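Uncharacterized protein (Lodderomyces elongisporus NRRL YB-4239, PDB 4EXJ) is of uncharacterized function but belongs to the glutathione S-transferase superfamily, as a Ure2-like protein that probably binds glutathione. Local coordinates at residues B[11-16]-B[66-71]; B[21-26]-B[83-88]; B[148-153]-B[196-201]. All blocks are in the same frame, centred on the assembly; numbering follows the deposited sequence.

Contact 1 (B[11-16]-B[66-71]). With SO4 (sulfate ion), chain G.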
loop_
_atom_site.group_PDB
_atom_site.type_symbol
_atom_site.label_atom_id
_atom_site.label_comp_id
_atom_site.label_asym_id
_atom_site.label_seq_id
_atom_site.Cartn_x
_atom_site.Cartn_y
_atom_site.Cartn_z
ATOM N N THR B 11 11.085 -3.820 13.204
ATOM C CA THR B 11 9.770 -3.191 13.190
ATOM C C THR B 11 8.759 -3.955 12.330
ATOM O O THR B 11 9.088 -4.963 11.676
ATOM C CB THR B 11 9.857 -1.783 12.642
ATOM O OG1 THR B 11 10.261 -1.868 11.271
ATOM C CG2 THR B 11 10.890 -0.952 13.435
ATOM N N GLY B 12 7.520 -3.471 12.329
ATOM C CA GLY B 12 6.469 -4.127 11.541
ATOM C C GLY B 12 6.821 -4.167 10.066
ATOM O O GLY B 12 6.499 -5.145 9.375
ATOM N N ASN B 13 7.481 -3.121 9.570
ATOM C CA ASN B 13 7.956 -3.189 8.178
ATOM C C ASN B 13 9.336 -3.820 8.011
ATOM O O ASN B 13 9.590 -4.527 7.031
ATOM C CB ASN B 13 7.962 -1.797 7.528
ATOM C CG ASN B 13 6.605 -1.405 6.960
ATOM O OD1 ASN B 13 5.791 -2.261 6.596
ATOM N ND2 ASN B 13 6.356 -0.113 6.890
ATOM N N GLY B 14 10.231 -3.581 8.974
ATOM C CA GLY B 14 11.596 -4.054 8.856
ATOM C C GLY B 14 11.738 -5.565 8.821
ATOM O O GLY B 14 12.620 -6.105 8.161
ATOM N N ARG B 15 10.871 -6.255 9.565
ATOM C CA ARG B 15 11.048 -7.677 9.802
ATOM C C ARG B 15 10.567 -8.535 8.643
ATOM O O ARG B 15 10.951 -9.673 8.540
ATOM C CB ARG B 15 10.359 -8.083 11.118
ATOM C CG ARG B 15 11.172 -7.699 12.351
ATOM C CD ARG B 15 10.211 -7.533 13.546
ATOM N NE ARG B 15 10.907 -7.447 14.827
ATOM C CZ ARG B 15 10.256 -7.227 15.964
ATOM N NH1 ARG B 15 8.940 -7.050 15.930
ATOM N NH2 ARG B 15 10.919 -7.176 17.125
ATOM N N LYS B 16 9.744 -7.974 7.763
ATOM C CA LYS B 16 9.158 -8.797 6.712
ATOM C C LYS B 16 10.188 -9.424 5.762
ATOM O O LYS B 16 10.240 -10.647 5.615
ATOM C CB LYS B 16 8.133 -7.996 5.940
ATOM C CG LYS B 16 6.866 -7.721 6.724
ATOM C CD LYS B 16 5.836 -7.068 5.829
ATOM C CE LYS B 16 5.129 -5.981 6.524
ATOM N NZ LYS B 16 4.568 -4.909 5.639
ATOM N N THR B 66 13.061 -0.525 -2.437
ATOM C CA THR B 66 12.429 -0.020 -1.210
ATOM C C THR B 66 10.980 -0.489 -1.132
ATOM O O THR B 66 10.474 -1.099 -2.084
ATOM C CB THR B 66 12.450 1.509 -1.111
ATOM O OG1 THR B 66 11.621 2.080 -2.137
ATOM C CG2 THR B 66 13.898 2.054 -1.222
ATOM N N GLU B 67 10.347 -0.179 0.008
ATOM C CA GLU B 67 8.944 -0.548 0.359
ATOM C C GLU B 67 8.871 -2.033 0.760
ATOM O O GLU B 67 9.079 -2.926 -0.048
ATOM C CB GLU B 67 7.928 -0.178 -0.747
ATOM C CG GLU B 67 7.943 1.292 -1.174
ATOM C CD GLU B 67 7.575 2.253 -0.051
ATOM O OE1 GLU B 67 6.656 1.940 0.731
ATOM O OE2 GLU B 67 8.203 3.326 0.041
ATOM N N SER B 68 8.599 -2.279 2.041
ATOM C CA SER B 68 8.723 -3.604 2.592
ATOM C C SER B 68 8.023 -4.690 1.765
ATOM O O SER B 68 8.615 -5.734 1.500
ATOM C CB SER B 68 8.187 -3.599 4.026
ATOM O OG SER B 68 8.604 -4.767 4.684
ATOM N N ASN B 69 6.751 -4.482 1.415
ATOM C CA ASN B 69 6.022 -5.557 0.725
ATOM C C ASN B 69 6.484 -5.719 -0.723
ATOM O O ASN B 69 6.428 -6.807 -1.293
ATOM C CB ASN B 69 4.502 -5.385 0.845
ATOM C CG ASN B 69 4.026 -5.687 2.235
ATOM O OD1 ASN B 69 4.845 -5.932 3.117
ATOM N ND2 ASN B 69 2.716 -5.693 2.450
ATOM N N ASN B 70 6.996 -4.637 -1.296
ATOM C CA ASN B 70 7.694 -4.725 -2.581
ATOM C C ASN B 70 9.020 -5.512 -2.494
ATOM O O ASN B 70 9.377 -6.272 -3.381
ATOM C CB ASN B 70 7.973 -3.308 -3.086
ATOM C CG ASN B 70 8.700 -3.318 -4.398
ATOM O OD1 ASN B 70 8.236 -3.922 -5.364
ATOM N ND2 ASN B 70 9.863 -2.690 -4.431
ATOM N N ILE B 71 9.768 -5.305 -1.421
ATOM C CA ILE B 71 10.983 -6.063 -1.219
ATOM C C ILE B 71 10.636 -7.545 -1.058
ATOM O O ILE B 71 11.347 -8.396 -1.563
ATOM C CB ILE B 71 11.772 -5.515 -0.029
ATOM C CG1 ILE B 71 12.202 -4.076 -0.347
ATOM C CG2 ILE B 71 12.961 -6.434 0.299
ATOM C CD1 ILE B 71 12.697 -3.283 0.908
HETATM S S SO4 G . 5.956 -0.349 13.921
HETATM O O1 SO4 G . 5.231 -0.864 15.111
HETATM O O2 SO4 G . 6.057 -1.335 12.955
HETATM O O3 SO4 G . 5.189 0.781 13.368
HETATM O O4 SO4 G . 7.267 0.161 14.362
#
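Ser68 holds its OG anti to the backbone N (chi1 -165°) and so reaches the carbonyl O of Asn13, while Lys16 CG lies anti to the carbonyl carbon (chi1 -71°) and the chain bends at chi3 (-139°), which carries NZ to Asn69 OD1. The serine hydroxyl donates to Asn13 O at 2.6 Å, with OG tilted slightly from the carbonyl plane, and CB of Lys16 lies against the same OG at 3.5 Å. The Asn13 amide lies alongside Ser68 CB, OD1 3.8 Å from it. Lys16 NZ grips two amide oxygens: Asn69 OD1 at 2.7 Å, from well off the carbonyl plane, and Asn13 OD1 at 3.1 Å, nearly in line with that C=O bond. Gln106 OE1, from helix 93-120, is a third acceptor for this buried ammonium and also takes a bond from Asn69 ND2.

In the thioredoxin-like N-terminal domain of a glutathione S-transferase, this joins the starts of helices 15-23 and 68-79. Glu67, the N-cap residue, and Ser68 form the acidic residue-serine pair that in this family usually holds the gamma-glutamyl end of glutathione, so they probably line that site here. Thr11 OG1 accepts from Gly14 N at 2.9 Å, an ST motif, and Gly12 N donates to sulfate O2 at 2.7 Å. The sulfate, probably from the crystallisation liquor, is also held by Arg174 NE.

Contact 2 (B[21-26]-B[83-88]); sequences GKLLNA and HKFFYS
Leu23 and Leu24 close on the ring of Phe85 from two directions, and this is the tight part of the contact. Leu23 crosses the phenylalanine at about a right angle: its CB lies 3.8 Å from Phe85 CZ, and its CD1 reaches 4.0 Å from the same carbon. Leu24 instead comes in at the ring edge, close to the ring plane, with CD2 at 3.8 Å from Phe85 CD2. Lys84 lays its aliphatic chain over one face, CG standing above the ring centre, so the aromatic group is held by its own neighbour as well as by the two leucines.

The leucines sit where helix 15-23 runs out in a Schellman motif: Asn25 takes a positive phi (46°), Ala26 N bonds back to Gly21 O and Asn25 N to Lys22 O. The segment 83-88 lies in the linker between helices 68-79 and 93-120, so the contact seats the passage between the two domains of the glutathione S-transferase fold against the N-terminal domain.

The looser side is polar. Lys84 is exposed and makes no direct contact with 21-26; fully extended, it carries NZ to a water at 2.6 Å, which donates to Leu23 O at 2.8 Å. Glu206 gives the same ammonium a salt bridge.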
loop_
_atom_site.group_PDB
_atom_site.type_symbol
_atom_site.label_atom_id
_atom_site.label_comp_id
_atom_site.label_asym_id
_atom_site.label_seq_id
_atom_site.Cartn_x
_atom_site.Cartn_y
_atom_site.Cartn_z
ATOM N N GLY B 21 14.107 -13.584 3.680
ATOM C CA GLY B 21 15.517 -13.850 3.342
ATOM C C GLY B 21 16.082 -15.022 4.132
ATOM O O GLY B 21 16.776 -15.881 3.585
ATOM N N LYS B 22 15.795 -15.049 5.426
ATOM C CA LYS B 22 16.265 -16.151 6.275
ATOM C C LYS B 22 15.606 -17.492 5.959
ATOM O O LYS B 22 16.282 -18.521 5.943
ATOM C CB LYS B 22 16.102 -15.797 7.743
ATOM C CG LYS B 22 16.964 -14.614 8.141
ATOM C CD LYS B 22 17.269 -14.611 9.628
ATOM C CE LYS B 22 18.616 -13.953 9.897
ATOM N NZ LYS B 22 19.166 -14.385 11.211
ATOM N N LEU B 23 14.302 -17.494 5.687
ATOM C CA LEU B 23 13.616 -18.740 5.305
ATOM C C LEU B 23 14.213 -19.349 4.045
ATOM O O LEU B 23 14.215 -20.572 3.883
ATOM C CB LEU B 23 12.112 -18.521 5.095
ATOM C CG LEU B 23 11.282 -18.222 6.349
ATOM C CD1 LEU B 23 9.826 -18.004 5.940
ATOM C CD2 LEU B 23 11.386 -19.354 7.356
ATOM N N LEU B 24 14.707 -18.494 3.161
ATOM C CA LEU B 24 15.279 -18.927 1.888
ATOM C C LEU B 24 16.764 -19.221 1.979
ATOM O O LEU B 24 17.363 -19.701 1.013
ATOM C CB LEU B 24 15.103 -17.822 0.838
ATOM C CG LEU B 24 13.702 -17.645 0.263
ATOM C CD1 LEU B 24 13.582 -16.350 -0.566
ATOM C CD2 LEU B 24 13.316 -18.886 -0.555
ATOM N N ASN B 25 17.362 -18.901 3.119
ATOM C CA ASN B 25 18.820 -18.839 3.217
ATOM C C ASN B 25 19.424 -18.097 2.044
ATOM O O ASN B 25 20.382 -18.565 1.430
ATOM C CB ASN B 25 19.421 -20.235 3.334
ATOM C CG ASN B 25 19.331 -20.779 4.744
ATOM O OD1 ASN B 25 20.015 -20.299 5.648
ATOM N ND2 ASN B 25 18.472 -21.774 4.944
ATOM N N ALA B 26 18.846 -16.939 1.733
ATOM C CA ALA B 26 19.292 -16.129 0.611
ATOM C C ALA B 26 20.608 -15.463 0.933
ATOM O O ALA B 26 20.894 -15.148 2.096
ATOM C CB ALA B 26 18.242 -15.075 0.250
ATOM N N HIS B 83 9.933 -21.419 -6.048
ATOM C CA HIS B 83 8.629 -20.833 -5.722
ATOM C C HIS B 83 8.044 -21.500 -4.496
ATOM O O HIS B 83 6.875 -21.926 -4.490
ATOM C CB HIS B 83 7.666 -20.966 -6.904
ATOM C CG HIS B 83 8.119 -20.232 -8.126
ATOM N ND1 HIS B 83 7.242 -19.747 -9.071
ATOM C CD2 HIS B 83 9.356 -19.885 -8.550
ATOM C CE1 HIS B 83 7.921 -19.139 -10.028
ATOM N NE2 HIS B 83 9.205 -19.207 -9.736
ATOM N N LYS B 84 8.847 -21.616 -3.445
ATOM C CA LYS B 84 8.323 -22.178 -2.202
ATOM C C LYS B 84 7.316 -21.235 -1.519
ATOM O O LYS B 84 6.322 -21.682 -0.931
ATOM C CB LYS B 84 9.468 -22.501 -1.235
ATOM C CG LYS B 84 9.019 -23.046 0.115
ATOM C CD LYS B 84 10.222 -23.498 0.936
ATOM C CE LYS B 84 9.786 -24.104 2.271
ATOM N NZ LYS B 84 10.955 -24.494 3.095
ATOM N N PHE B 85 7.572 -19.937 -1.630
ATOM C CA PHE B 85 6.846 -18.937 -0.836
ATOM C C PHE B 85 6.042 -17.945 -1.650
ATOM O O PHE B 85 5.562 -16.945 -1.113
ATOM C CB PHE B 85 7.818 -18.171 0.071
ATOM C CG PHE B 85 8.508 -19.047 1.091
ATOM C CD1 PHE B 85 7.774 -19.663 2.097
ATOM C CD2 PHE B 85 9.884 -19.249 1.035
ATOM C CE1 PHE B 85 8.393 -20.471 3.049
ATOM C CE2 PHE B 85 10.520 -20.073 1.974
ATOM C CZ PHE B 85 9.764 -20.683 2.986
ATOM N N PHE B 86 5.873 -18.198 -2.942
ATOM C CA PHE B 86 5.054 -17.287 -3.725
ATOM C C PHE B 86 4.598 -17.947 -4.990
ATOM O O PHE B 86 5.100 -19.017 -5.358
ATOM C CB PHE B 86 5.808 -15.983 -4.052
ATOM C CG PHE B 86 6.740 -16.071 -5.249
ATOM C CD1 PHE B 86 7.866 -16.895 -5.227
ATOM C CD2 PHE B 86 6.504 -15.306 -6.382
ATOM C CE1 PHE B 86 8.734 -16.946 -6.319
ATOM C CE2 PHE B 86 7.364 -15.366 -7.483
ATOM C CZ PHE B 86 8.476 -16.191 -7.446
ATOM N N TYR B 87 3.645 -17.289 -5.637
ATOM C CA TYR B 87 3.125 -17.732 -6.924
ATOM C C TYR B 87 3.514 -16.732 -8.017
ATOM O O TYR B 87 3.402 -15.522 -7.842
ATOM C CB TYR B 87 1.620 -17.878 -6.830
ATOM C CG TYR B 87 1.161 -18.967 -5.899
ATOM C CD1 TYR B 87 1.133 -20.296 -6.316
ATOM C CD2 TYR B 87 0.764 -18.681 -4.589
ATOM C CE1 TYR B 87 0.719 -21.306 -5.466
ATOM C CE2 TYR B 87 0.339 -19.692 -3.735
ATOM C CZ TYR B 87 0.322 -21.000 -4.180
ATOM O OH TYR B 87 -0.100 -22.005 -3.338
ATOM N N SER B 88 3.988 -17.236 -9.152
ATOM C CA SER B 88 4.370 -16.333 -10.231
ATOM C C SER B 88 3.190 -16.183 -11.196
ATOM O O SER B 88 2.241 -16.961 -11.171
ATOM C CB SER B 88 5.629 -16.828 -10.966
ATOM O OG SER B 88 5.305 -17.916 -11.808
HETATM O O HOH W 1 12.486 -22.683 4.244
#

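Contact 3 (B[148-153]-B[196-201])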
loop_
_atom_site.group_PDB
_atom_site.type_symbol
_atom_site.label_atom_id
_atom_site.label_comp_id
_atom_site.label_asym_id
_atom_site.label_seq_id
_atom_site.Cartn_x
_atom_site.Cartn_y
_atom_site.Cartn_z
ATOM N N THR B 148 -12.869 -12.991 7.474
ATOM C CA THR B 148 -13.630 -13.406 6.291
ATOM C C THR B 148 -12.731 -14.109 5.284
ATOM O O THR B 148 -13.066 -15.189 4.786
ATOM C CB THR B 148 -14.357 -12.197 5.618
ATOM O OG1 THR B 148 -15.384 -11.690 6.490
ATOM C CG2 THR B 148 -15.008 -12.632 4.287
ATOM N N LYS B 149 -11.577 -13.508 4.984
ATOM C CA LYS B 149 -10.639 -14.081 4.022
ATOM C C LYS B 149 -10.155 -15.457 4.433
ATOM O O LYS B 149 -9.897 -16.309 3.583
ATOM C CB LYS B 149 -9.411 -13.180 3.802
ATOM C CG LYS B 149 -9.722 -11.852 3.161
ATOM C CD LYS B 149 -10.491 -12.035 1.853
ATOM C CE LYS B 149 -9.577 -12.455 0.726
ATOM N NZ LYS B 149 -10.277 -12.339 -0.601
ATOM N N LEU B 150 -10.012 -15.662 5.737
ATOM C CA LEU B 150 -9.421 -16.880 6.260
ATOM C C LEU B 150 -10.482 -17.968 6.475
ATOM O O LEU B 150 -10.149 -19.097 6.810
ATOM C CB LEU B 150 -8.660 -16.585 7.557
ATOM C CG LEU B 150 -7.314 -15.893 7.298
ATOM C CD1 LEU B 150 -6.686 -15.409 8.619
ATOM C CD2 LEU B 150 -6.355 -16.793 6.524
ATOM N N SER B 151 -11.744 -17.620 6.265
ATOM C CA SER B 151 -12.827 -18.588 6.442
ATOM C C SER B 151 -12.620 -19.813 5.561
ATOM O O SER B 151 -12.537 -19.702 4.335
ATOM C CB SER B 151 -14.182 -17.971 6.121
ATOM O OG SER B 151 -15.211 -18.913 6.403
ATOM N N GLY B 152 -12.523 -20.974 6.194
ATOM C CA GLY B 152 -12.401 -22.234 5.470
ATOM C C GLY B 152 -11.031 -22.524 4.893
ATOM O O GLY B 152 -10.877 -23.445 4.100
ATOM N N ARG B 153 -10.023 -21.739 5.271
ATOM C CA ARG B 153 -8.670 -22.005 4.793
ATOM C C ARG B 153 -7.612 -21.925 5.876
ATOM O O ARG B 153 -7.850 -21.395 6.962
ATOM C CB ARG B 153 -8.299 -21.061 3.658
ATOM C CG ARG B 153 -8.765 -19.648 3.850
ATOM C CD ARG B 153 -8.625 -18.917 2.532
ATOM N NE ARG B 153 -7.421 -19.376 1.860
ATOM C CZ ARG B 153 -7.183 -19.237 0.564
ATOM N NH1 ARG B 153 -8.079 -18.641 -0.216
ATOM N NH2 ARG B 153 -6.046 -19.696 0.054
ATOM N N GLU B 196 -6.984 -15.721 14.796
ATOM C CA GLU B 196 -6.144 -16.278 15.854
ATOM C C GLU B 196 -5.527 -17.617 15.454
ATOM O O GLU B 196 -4.334 -17.851 15.665
ATOM C CB GLU B 196 -6.936 -16.438 17.148
ATOM C CG GLU B 196 -6.113 -17.118 18.255
ATOM C CD GLU B 196 -5.075 -16.200 18.901
ATOM O OE1 GLU B 196 -5.104 -14.967 18.662
ATOM O OE2 GLU B 196 -4.242 -16.716 19.682
ATOM N N LYS B 197 -6.344 -18.495 14.889
ATOM C CA LYS B 197 -5.892 -19.828 14.530
ATOM C C LYS B 197 -4.814 -19.718 13.457
ATOM O O LYS B 197 -3.784 -20.372 13.509
ATOM C CB LYS B 197 -7.067 -20.641 14.003
ATOM C CG LYS B 197 -6.745 -22.095 13.743
ATOM C CD LYS B 197 -8.016 -22.945 13.776
ATOM C CE LYS B 197 -9.014 -22.493 12.718
ATOM N NZ LYS B 197 -8.498 -22.712 11.331
ATOM N N TRP B 198 -5.065 -18.854 12.485
ATOM C CA TRP B 198 -4.097 -18.618 11.446
ATOM C C TRP B 198 -2.794 -18.013 12.009
ATOM O O TRP B 198 -1.706 -18.410 11.612
ATOM C CB TRP B 198 -4.677 -17.694 10.361
ATOM C CG TRP B 198 -3.553 -17.069 9.578
ATOM C CD1 TRP B 198 -2.922 -17.601 8.491
ATOM C CD2 TRP B 198 -2.883 -15.818 9.859
ATOM N NE1 TRP B 198 -1.895 -16.765 8.080
ATOM C CE2 TRP B 198 -1.862 -15.666 8.896
ATOM C CE3 TRP B 198 -3.049 -14.826 10.826
ATOM C CZ2 TRP B 198 -1.000 -14.551 8.867
ATOM C CZ3 TRP B 198 -2.190 -13.696 10.797
ATOM C CH2 TRP B 198 -1.180 -13.584 9.824
ATOM N N PHE B 199 -2.894 -17.047 12.918
ATOM C CA PHE B 199 -1.684 -16.463 13.463
ATOM C C PHE B 199 -0.819 -17.529 14.143
ATOM O O PHE B 199 0.397 -17.585 13.952
ATOM C CB PHE B 199 -1.967 -15.304 14.427
ATOM C CG PHE B 199 -0.716 -14.693 14.991
ATOM C CD1 PHE B 199 0.125 -13.949 14.175
ATOM C CD2 PHE B 199 -0.351 -14.903 16.319
ATOM C CE1 PHE B 199 1.283 -13.392 14.675
ATOM C CE2 PHE B 199 0.809 -14.353 16.830
ATOM C CZ PHE B 199 1.637 -13.594 15.994
ATOM N N GLN B 200 -1.452 -18.375 14.933
ATOM C CA GLN B 200 -0.686 -19.384 15.659
ATOM C C GLN B 200 0.018 -20.346 14.702
ATOM O O GLN B 200 1.161 -20.751 14.944
ATOM C CB GLN B 200 -1.602 -20.149 16.633
ATOM C CG GLN B 200 -2.152 -19.296 17.773
ATOM C CD GLN B 200 -1.074 -18.698 18.667
ATOM O OE1 GLN B 200 0.042 -19.203 18.745
ATOM N NE2 GLN B 200 -1.411 -17.621 19.346
ATOM N N ARG B 201 -0.646 -20.717 13.612
ATOM C CA ARG B 201 -0.001 -21.618 12.671
ATOM C C ARG B 201 1.087 -20.915 11.878
ATOM O O ARG B 201 2.090 -21.520 11.528
ATOM C CB ARG B 201 -0.994 -22.345 11.749
ATOM C CG ARG B 201 -1.626 -21.539 10.648
ATOM C CD ARG B 201 -2.404 -22.485 9.703
ATOM N NE ARG B 201 -3.563 -23.055 10.380
ATOM C CZ ARG B 201 -4.771 -22.492 10.406
ATOM N NH1 ARG B 201 -5.007 -21.332 9.780
ATOM N NH2 ARG B 201 -5.754 -23.086 11.071
HETATM O O HOH W 2 -9.811 -20.529 9.055
#
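Leu150 and Trp198 have the most surface buried here, and they meet through a leucine methyl and the root of the indole. Leu150 CD1 packs 3.5 Å from Trp198 CB and 3.7 Å from its CG, while CD2 lies 4.0 Å from Trp198 CD1; the branched end thus spans the CB-CG bond and the pyrrole side, approaching the ring at a slant. With CG anti to the backbone N (chi1 160°), the tryptophan brings its indole CG and CD1 beside the Leu150 methyls. Phe156, which Leu150 also touches, meets the indole edge-to-face, and NE1 is hydrogen-bonded to Asp165 OD1.

Leu150 also opens a type II beta turn to Arg153, with Gly152 at a positive phi of 77°. This turn follows helix 129-149 and leans on helix 193-203, tying two parts of the mainly helical C-terminal domain of the glutathione S-transferase fold.

Arg153 comes next in buried surface, but loosely and through its backbone, since the side chain does not reach 196-201: its carbonyl O stands 4.0 Å from Arg201 NH1, whose hydrogen bond goes to Asp154 O instead. Nearby, a water donates to Leu150 O at 2.7 Å and accepts a weak bond from Lys197 NZ, adding a bridge from the turn to the helix.

In the fold
Contacts 1 and 2 use the two ends of helix 15-23: contact 1 ties its start to helix 68-79, and contact 2 ties its end to the linker that follows that helix. Their segments alternate along the chain, with centres about 15 Å apart. Contact 3 comes later in the sequence, within the C-terminal domain, its centre about 22 Å from that of contact 1 and about 21 Å from that of contact 2. Contact 1 is the one beside the sulfate, near the probable glutathione site, and lies about 6 Å, centre to centre, from the centre of the chain. Contacts 1 and 3 both touch the second subunit, whereas no other chain of the assembly touches contact 2.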